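Local coordinates for Cag pathogenicity island protein (Cag10) (Helicobacter pylori 26695, PDB 6IQT), which is a VirB8 homologue of the Cag type IV secretion system and probably a membrane-bound component of the secretion machinery, represented here by its soluble NTF2-like domain, at residues D32-G44 against R53-F65. Residues are numbered along the deposited sequence; the frame is centred on the assembly and turned at random.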
ATOM      1  N   ASP A  32       1.949 -16.286   9.453  1.00 20.55           N
ATOM      2  CA  ASP A  32       0.736 -15.576   9.842  1.00 25.13           C
ATOM      3  C   ASP A  32       0.884 -14.937  11.220  1.00 26.94           C
ATOM      4  O   ASP A  32       0.420 -13.811  11.429  1.00 23.07           O
ATOM      5  CB  ASP A  32      -0.469 -16.525   9.800  1.00 25.44           C
ATOM      6  CG  ASP A  32      -0.843 -16.948   8.357  1.00 33.06           C
ATOM      7  OD1 ASP A  32      -0.208 -16.497   7.384  1.00 31.27           O
ATOM      8  OD2 ASP A  32      -1.794 -17.731   8.188  1.00 43.10           O
ATOM      9  N   SER A  33       1.527 -15.636  12.170  1.00 23.60           N
ATOM     10  CA  SER A  33       1.776 -15.061  13.496  1.00 25.67           C
ATOM     11  C   SER A  33       2.706 -13.855  13.419  1.00 22.11           C
ATOM     12  O   SER A  33       2.488 -12.841  14.100  1.00 20.94           O
ATOM     13  CB  SER A  33       2.383 -16.116  14.432  1.00 25.94           C
ATOM     14  OG  SER A  33       1.490 -17.199  14.615  1.00 41.06           O
ATOM     15  N   ALA A  34       3.790 -13.974  12.649  1.00 20.41           N
ATOM     16  CA  ALA A  34       4.715 -12.852  12.501  1.00 23.14           C
ATOM     17  C   ALA A  34       4.024 -11.658  11.856  1.00 26.56           C
ATOM     18  O   ALA A  34       4.212 -10.504  12.279  1.00 21.74           O
ATOM     19  CB  ALA A  34       5.934 -13.289  11.669  1.00 19.41           C
ATOM     20  N   THR A  35       3.200 -11.920  10.842  1.00 24.08           N
ATOM     21  CA  THR A  35       2.516 -10.843  10.141  1.00 22.96           C
ATOM     22  C   THR A  35       1.538 -10.127  11.065  1.00 19.90           C
ATOM     23  O   THR A  35       1.443  -8.899  11.040  1.00 22.67           O
ATOM     24  CB  THR A  35       1.799 -11.390   8.901  1.00 21.22           C
ATOM     25  OG1 THR A  35       2.768 -11.993   8.034  1.00 23.24           O
ATOM     26  CG2 THR A  35       1.121 -10.265   8.129  1.00 25.11           C
ATOM     27  N   SER A  36       0.827 -10.881  11.903  1.00 20.03           N
ATOM     28  CA  SER A  36      -0.106 -10.270  12.838  1.00 26.53           C
ATOM     29  C   SER A  36       0.624  -9.396  13.854  1.00 25.37           C
ATOM     30  O   SER A  36       0.168  -8.289  14.181  1.00 22.73           O
ATOM     31  CB  SER A  36      -0.916 -11.366  13.531  1.00 27.57           C
ATOM     32  OG  SER A  36      -1.754 -10.804  14.510  1.00 40.61           O
ATOM     33  N   LYS A  37       1.762  -9.875  14.359  1.00 21.22           N
ATOM     34  CA  LYS A  37       2.553  -9.075  15.291  1.00 23.15           C
ATOM     35  C   LYS A  37       3.076  -7.809  14.618  1.00 23.80           C
ATOM     36  O   LYS A  37       3.038  -6.718  15.202  1.00 22.39           O
ATOM     37  CB  LYS A  37       3.705  -9.918  15.839  1.00 20.94           C
ATOM     38  CG  LYS A  37       4.448  -9.284  17.049  1.00 27.86           C
ATOM     39  CD  LYS A  37       3.452  -8.664  18.028  1.00 39.87           C
ATOM     40  CE  LYS A  37       4.080  -8.411  19.403  1.00 50.36           C
ATOM     41  NZ  LYS A  37       3.088  -7.867  20.374  1.00 48.35           N
ATOM     42  N   PHE A  38       3.545  -7.936  13.376  1.00 24.09           N
ATOM     43  CA  PHE A  38       4.040  -6.796  12.614  1.00 25.00           C
ATOM     44  C   PHE A  38       2.949  -5.759  12.391  1.00 22.15           C
ATOM     45  O   PHE A  38       3.177  -4.555  12.569  1.00 22.92           O
ATOM     46  CB  PHE A  38       4.600  -7.296  11.275  1.00 20.10           C
ATOM     47  CG  PHE A  38       4.998  -6.203  10.323  1.00 24.34           C
ATOM     48  CD1 PHE A  38       6.224  -5.564  10.448  1.00 27.51           C
ATOM     49  CD2 PHE A  38       4.152  -5.825   9.286  1.00 27.05           C
ATOM     50  CE1 PHE A  38       6.609  -4.565   9.557  1.00 30.66           C
ATOM     51  CE2 PHE A  38       4.523  -4.814   8.398  1.00 29.14           C
ATOM     52  CZ  PHE A  38       5.760  -4.187   8.535  1.00 26.13           C
ATOM     53  N   VAL A  39       1.751  -6.210  12.006  1.00 19.76           N
ATOM     54  CA  VAL A  39       0.630  -5.291  11.791  1.00 22.45           C
ATOM     55  C   VAL A  39       0.294  -4.554  13.077  1.00 26.78           C
ATOM     56  O   VAL A  39       0.061  -3.336  13.076  1.00 26.63           O
ATOM     57  CB  VAL A  39      -0.597  -6.058  11.255  1.00 25.06           C
ATOM     58  CG1 VAL A  39      -1.875  -5.257  11.479  1.00 26.70           C
ATOM     59  CG2 VAL A  39      -0.406  -6.405   9.759  1.00 20.69           C
ATOM     60  N   SER A  40       0.223  -5.297  14.186  1.00 22.62           N
ATOM     61  CA  SER A  40      -0.034  -4.693  15.489  1.00 24.86           C
ATOM     62  C   SER A  40       1.023  -3.643  15.844  1.00 28.81           C
ATOM     63  O   SER A  40       0.687  -2.544  16.300  1.00 27.17           O
ATOM     64  CB  SER A  40      -0.083  -5.795  16.549  1.00 27.35           C
ATOM     65  OG  SER A  40      -0.349  -5.236  17.816  1.00 44.12           O
ATOM     66  N   LEU A  41       2.308  -3.950  15.616  1.00 23.26           N
ATOM     67  CA  LEU A  41       3.371  -3.009  15.954  1.00 26.60           C
ATOM     68  C   LEU A  41       3.345  -1.776  15.050  1.00 33.44           C
ATOM     69  O   LEU A  41       3.568  -0.653  15.517  1.00 29.86           O
ATOM     70  CB  LEU A  41       4.734  -3.700  15.857  1.00 24.58           C
ATOM     71  CG  LEU A  41       5.057  -4.783  16.897  1.00 23.82           C
ATOM     72  CD1 LEU A  41       6.256  -5.561  16.385  1.00 24.52           C
ATOM     73  CD2 LEU A  41       5.345  -4.161  18.259  1.00 27.20           C
ATOM     74  N   LEU A  42       3.091  -1.968  13.754  1.00 27.02           N
ATOM     75  CA  LEU A  42       3.194  -0.886  12.783  1.00 30.42           C
ATOM     76  C   LEU A  42       1.972   0.032  12.799  1.00 31.74           C
ATOM     77  O   LEU A  42       2.115   1.263  12.772  1.00 27.80           O
ATOM     78  CB  LEU A  42       3.398  -1.465  11.384  1.00 28.06           C
ATOM     79  CG  LEU A  42       3.544  -0.440  10.265  1.00 27.22           C
ATOM     80  CD1 LEU A  42       4.772   0.459  10.473  1.00 29.74           C
ATOM     81  CD2 LEU A  42       3.606  -1.127   8.927  1.00 25.30           C
ATOM     82  N   PHE A  43       0.764  -0.544  12.821  1.00 25.89           N
ATOM     83  CA  PHE A  43      -0.458   0.240  12.716  1.00 24.08           C
ATOM     84  C   PHE A  43      -1.080   0.574  14.067  1.00 30.90           C
ATOM     85  O   PHE A  43      -1.920   1.478  14.142  1.00 34.14           O
ATOM     86  CB  PHE A  43      -1.495  -0.499  11.854  1.00 25.60           C
ATOM     87  CG  PHE A  43      -1.106  -0.618  10.411  1.00 25.18           C
ATOM     88  CD1 PHE A  43      -1.253   0.454   9.550  1.00 30.48           C
ATOM     89  CD2 PHE A  43      -0.570  -1.796   9.921  1.00 23.51           C
ATOM     90  CE1 PHE A  43      -0.882   0.350   8.223  1.00 33.46           C
ATOM     91  CE2 PHE A  43      -0.201  -1.907   8.585  1.00 28.40           C
ATOM     92  CZ  PHE A  43      -0.353  -0.835   7.742  1.00 28.15           C
ATOM     93  N   GLY A  44      -0.692  -0.131  15.130  1.00 26.72           N
ATOM     94  CA  GLY A  44      -1.214   0.141  16.450  1.00 31.91           C
ATOM     95  C   GLY A  44      -0.405   1.209  17.154  1.00 26.70           C
ATOM     96  O   GLY A  44       0.630   1.643  16.652  1.00 28.20           O
ATOM     97  N   ARG A  53       8.104  -0.306  21.415  1.00 25.35           N
ATOM     98  CA  ARG A  53       7.378  -0.573  20.171  1.00 26.11           C
ATOM     99  C   ARG A  53       8.271  -0.362  18.953  1.00 26.44           C
ATOM    100  O   ARG A  53       8.317  -1.208  18.055  1.00 26.14           O
ATOM    101  CB  ARG A  53       6.120   0.302  20.069  1.00 25.09           C
ATOM    102  CG  ARG A  53       5.346   0.082  18.734  1.00 30.36           C
ATOM    103  CD  ARG A  53       4.159   1.033  18.563  1.00 26.24           C
ATOM    104  NE  ARG A  53       3.196   0.852  19.641  1.00 32.47           N
ATOM    105  CZ  ARG A  53       2.205  -0.040  19.623  1.00 37.62           C
ATOM    106  NH1 ARG A  53       2.008  -0.834  18.563  1.00 26.00           N
ATOM    107  NH2 ARG A  53       1.402  -0.130  20.672  1.00 31.57           N
ATOM    108  N   LYS A  54       9.021   0.747  18.917  1.00 25.30           N
ATOM    109  CA  LYS A  54       9.914   0.995  17.786  1.00 22.65           C
ATOM    110  C   LYS A  54      11.012  -0.065  17.684  1.00 23.51           C
ATOM    111  O   LYS A  54      11.344  -0.516  16.581  1.00 25.89           O
ATOM    112  CB  LYS A  54      10.523   2.407  17.882  1.00 30.07           C
ATOM    113  CG  LYS A  54      11.588   2.711  16.820  1.00 36.40           C
ATOM    114  CD  LYS A  54      13.015   2.494  17.368  1.00 45.52           C
ATOM    115  CE  LYS A  54      14.092   2.864  16.343  1.00 53.22           C
ATOM    116  NZ  LYS A  54      15.488   2.571  16.768  1.00 56.95           N
ATOM    117  N   ASP A  55      11.600  -0.463  18.814  1.00 25.79           N
ATOM    118  CA  ASP A  55      12.651  -1.482  18.789  1.00 29.99           C
ATOM    119  C   ASP A  55      12.132  -2.818  18.260  1.00 28.81           C
ATOM    120  O   ASP A  55      12.818  -3.499  17.484  1.00 28.71           O
ATOM    121  CB  ASP A  55      13.229  -1.679  20.195  1.00 33.18           C
ATOM    122  CG  ASP A  55      14.228  -0.598  20.584  1.00 56.09           C
ATOM    123  OD1 ASP A  55      14.811   0.045  19.681  1.00 70.73           O
ATOM    124  OD2 ASP A  55      14.432  -0.400  21.805  1.00 56.97           O
ATOM    125  N   GLN A  56      10.941  -3.230  18.695  1.00 28.79           N
ATOM    126  CA  GLN A  56      10.383  -4.492  18.206  1.00 24.98           C
ATOM    127  C   GLN A  56      10.056  -4.407  16.720  1.00 24.85           C
ATOM    128  O   GLN A  56      10.406  -5.305  15.947  1.00 22.33           O
ATOM    129  CB  GLN A  56       9.150  -4.863  19.023  1.00 23.10           C
ATOM    130  CG  GLN A  56       9.503  -5.405  20.421  1.00 30.81           C
ATOM    131  CD  GLN A  56       8.324  -6.121  21.072  1.00 33.18           C
ATOM    132  OE1 GLN A  56       7.440  -6.627  20.380  1.00 34.00           O
ATOM    133  NE2 GLN A  56       8.302  -6.151  22.399  1.00 38.87           N
ATOM    134  N   LEU A  57       9.418  -3.312  16.297  1.00 21.92           N
ATOM    135  CA  LEU A  57       9.090  -3.124  14.885  1.00 24.18           C
ATOM    136  C   LEU A  57      10.324  -3.244  13.988  1.00 29.12           C
ATOM    137  O   LEU A  57      10.301  -3.938  12.961  1.00 25.63           O
ATOM    138  CB  LEU A  57       8.421  -1.758  14.705  1.00 24.98           C
ATOM    139  CG  LEU A  57       8.118  -1.325  13.272  1.00 31.50           C
ATOM    140  CD1 LEU A  57       7.243  -2.358  12.590  1.00 29.82           C
ATOM    141  CD2 LEU A  57       7.427   0.041  13.264  1.00 29.52           C
HETATM  142  N   MSE A  58      11.408  -2.565  14.358  1.00 28.14           N
HETATM  143  CA  MSE A  58      12.683  -2.605  13.652  1.00 26.81           C
HETATM  144  C   MSE A  58      13.165  -4.054  13.403  1.00 28.70           C
HETATM  145  O   MSE A  58      13.712  -4.384  12.343  1.00 26.72           O
HETATM  146  CB  MSE A  58      13.719  -1.841  14.476  1.00 34.99           C
HETATM  147  CG  MSE A  58      13.524  -0.344  14.462  1.00 38.61           C
HETATM  148 SE   MSE A  58      13.402   0.304  12.616  0.36 33.08          SE
HETATM  149  CE  MSE A  58      11.521   0.778  12.585  1.00 32.58           C
ATOM    150  N   GLN A  59      12.924  -4.921  14.392  1.00 25.57           N
ATOM    151  CA  GLN A  59      13.335  -6.328  14.324  1.00 27.17           C
ATOM    152  C   GLN A  59      12.582  -7.122  13.256  1.00 25.43           C
ATOM    153  O   GLN A  59      13.078  -8.164  12.806  1.00 27.30           O
ATOM    154  CB  GLN A  59      13.106  -6.997  15.680  1.00 29.91           C
ATOM    155  CG  GLN A  59      14.136  -6.650  16.702  1.00 42.28           C
ATOM    156  CD  GLN A  59      15.279  -7.617  16.652  1.00 60.86           C
ATOM    157  OE1 GLN A  59      15.273  -8.637  17.346  1.00 64.85           O
ATOM    158  NE2 GLN A  59      16.257  -7.333  15.799  1.00 66.53           N
ATOM    159  N   TYR A  60      11.406  -6.661  12.857  1.00 23.98           N
ATOM    160  CA  TYR A  60      10.619  -7.314  11.819  1.00 22.98           C
ATOM    161  C   TYR A  60      10.861  -6.756  10.426  1.00 27.70           C
ATOM    162  O   TYR A  60      10.174  -7.175   9.488  1.00 26.01           O
ATOM    163  CB  TYR A  60       9.125  -7.197  12.145  1.00 21.88           C
ATOM    164  CG  TYR A  60       8.702  -8.206  13.153  1.00 28.61           C
ATOM    165  CD1 TYR A  60       8.323  -9.478  12.754  1.00 27.31           C
ATOM    166  CD2 TYR A  60       8.725  -7.912  14.516  1.00 30.27           C
ATOM    167  CE1 TYR A  60       7.948 -10.426  13.680  1.00 30.70           C
ATOM    168  CE2 TYR A  60       8.352  -8.854  15.450  1.00 37.36           C
ATOM    169  CZ  TYR A  60       7.970 -10.114  15.025  1.00 42.88           C
ATOM    170  OH  TYR A  60       7.595 -11.066  15.942  1.00 48.43           O
ATOM    171  N   CYS A  61      11.794  -5.817  10.263  1.00 24.93           N
ATOM    172  CA  CYS A  61      12.012  -5.132   8.990  1.00 25.30           C
ATOM    173  C   CYS A  61      13.404  -5.434   8.452  1.00 31.20           C
ATOM    174  O   CYS A  61      14.394  -5.346   9.188  1.00 30.36           O
ATOM    175  CB  CYS A  61      11.853  -3.612   9.156  1.00 25.58           C
ATOM    176  SG  CYS A  61      10.238  -3.040   9.720  1.00 28.78           S
ATOM    177  N   ASP A  62      13.491  -5.774   7.171  1.00 26.33           N
ATOM    178  CA  ASP A  62      14.794  -5.754   6.525  1.00 30.43           C
ATOM    179  C   ASP A  62      15.403  -4.357   6.647  1.00 32.14           C
ATOM    180  O   ASP A  62      14.693  -3.350   6.744  1.00 28.91           O
ATOM    181  CB  ASP A  62      14.681  -6.147   5.054  1.00 30.33           C
ATOM    182  CG  ASP A  62      16.035  -6.189   4.360  1.00 39.85           C
ATOM    183  OD1 ASP A  62      16.814  -7.125   4.631  1.00 34.66           O
ATOM    184  OD2 ASP A  62      16.342  -5.267   3.567  1.00 36.27           O
ATOM    185  N   VAL A  63      16.738  -4.298   6.663  1.00 30.15           N
ATOM    186  CA  VAL A  63      17.416  -3.002   6.738  1.00 32.11           C
ATOM    187  C   VAL A  63      16.896  -2.059   5.658  1.00 31.25           C
ATOM    188  O   VAL A  63      16.702  -0.864   5.905  1.00 32.25           O
ATOM    189  CB  VAL A  63      18.946  -3.184   6.651  1.00 34.25           C
ATOM    190  CG1 VAL A  63      19.347  -3.839   5.329  1.00 32.26           C
ATOM    191  CG2 VAL A  63      19.650  -1.833   6.828  1.00 41.20           C
ATOM    192  N   SER A  64      16.611  -2.585   4.459  1.00 31.60           N
ATOM    193  CA  SER A  64      16.143  -1.728   3.370  1.00 30.93           C
ATOM    194  C   SER A  64      14.738  -1.186   3.588  1.00 38.60           C
ATOM    195  O   SER A  64      14.335  -0.269   2.870  1.00 33.34           O
ATOM    196  CB  SER A  64      16.195  -2.477   2.037  1.00 36.57           C
ATOM    197  OG  SER A  64      15.277  -3.565   1.997  1.00 34.00           O
ATOM    198  N   PHE A  65      13.993  -1.700   4.569  1.00 32.80           N
ATOM    199  CA  PHE A  65      12.645  -1.227   4.839  1.00 26.52           C
ATOM    200  C   PHE A  65      12.525  -0.436   6.142  1.00 29.32           C
ATOM    201  O   PHE A  65      11.461   0.136   6.406  1.00 28.30           O
ATOM    202  CB  PHE A  65      11.680  -2.437   4.855  1.00 26.11           C
ATOM    203  CG  PHE A  65      10.236  -2.068   5.032  1.00 25.47           C
ATOM    204  CD1 PHE A  65       9.557  -1.370   4.038  1.00 30.73           C
ATOM    205  CD2 PHE A  65       9.564  -2.393   6.204  1.00 24.53           C
ATOM    206  CE1 PHE A  65       8.225  -1.011   4.199  1.00 27.00           C
ATOM    207  CE2 PHE A  65       8.237  -2.036   6.377  1.00 32.15           C
ATOM    208  CZ  PHE A  65       7.564  -1.346   5.372  1.00 30.03           C
TER
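Arg53 NH1 lies among three carbonyls at the C-terminal end of helix 30-43, donating a weak but nearly straight hydrogen bond to Leu41 O (3.4 Å, 166°). Ser40 O approaches the edge of the guanidinium, 3.1 Å from Arg53 NH1, while Gly44 O lies over one face, too badly angled to bond. A turn about chi3 (-60°) folds the otherwise extended arginine chain so that its guanidinium reaches the helix end, where its positive charge would probably offset the partial negative charge of the helix C-terminus.

Deeper in, Leu41 sits between the two helices: its CD1 meets Tyr60 CD2 at 3.9 Å, its CD2 the CB and OE1 of Gln56. Phe38 reaches across with its ring edge. Tyr60 CB touches Phe38 CD1 at 3.7 Å, and Cys61 SG lies in the ring plane beside CE1, an edge-on sulfur-aromatic contact; Phe65 CE2 meets CZ. Leu57 divides its branches, CD1 against Phe38 and CD2 against Leu42 CD1. Tyr60 OH packs against CG of the exposed Lys37, while CE1 of the same ring meets Ala34 CB inside.

The segments 32-43 and 53-59 run roughly antiparallel, with a signed crossing angle of -138° and axes approaching to 9.4 Å, in the helical layer of the NTF2-like fold. Helix 30-43 turns Thr35, Val39 and Phe43 onto strands of the antiparallel sheet; helix 66-80 receives Leu42 and Cys61, and Phe65 rests on Ile159 of strand 154-163.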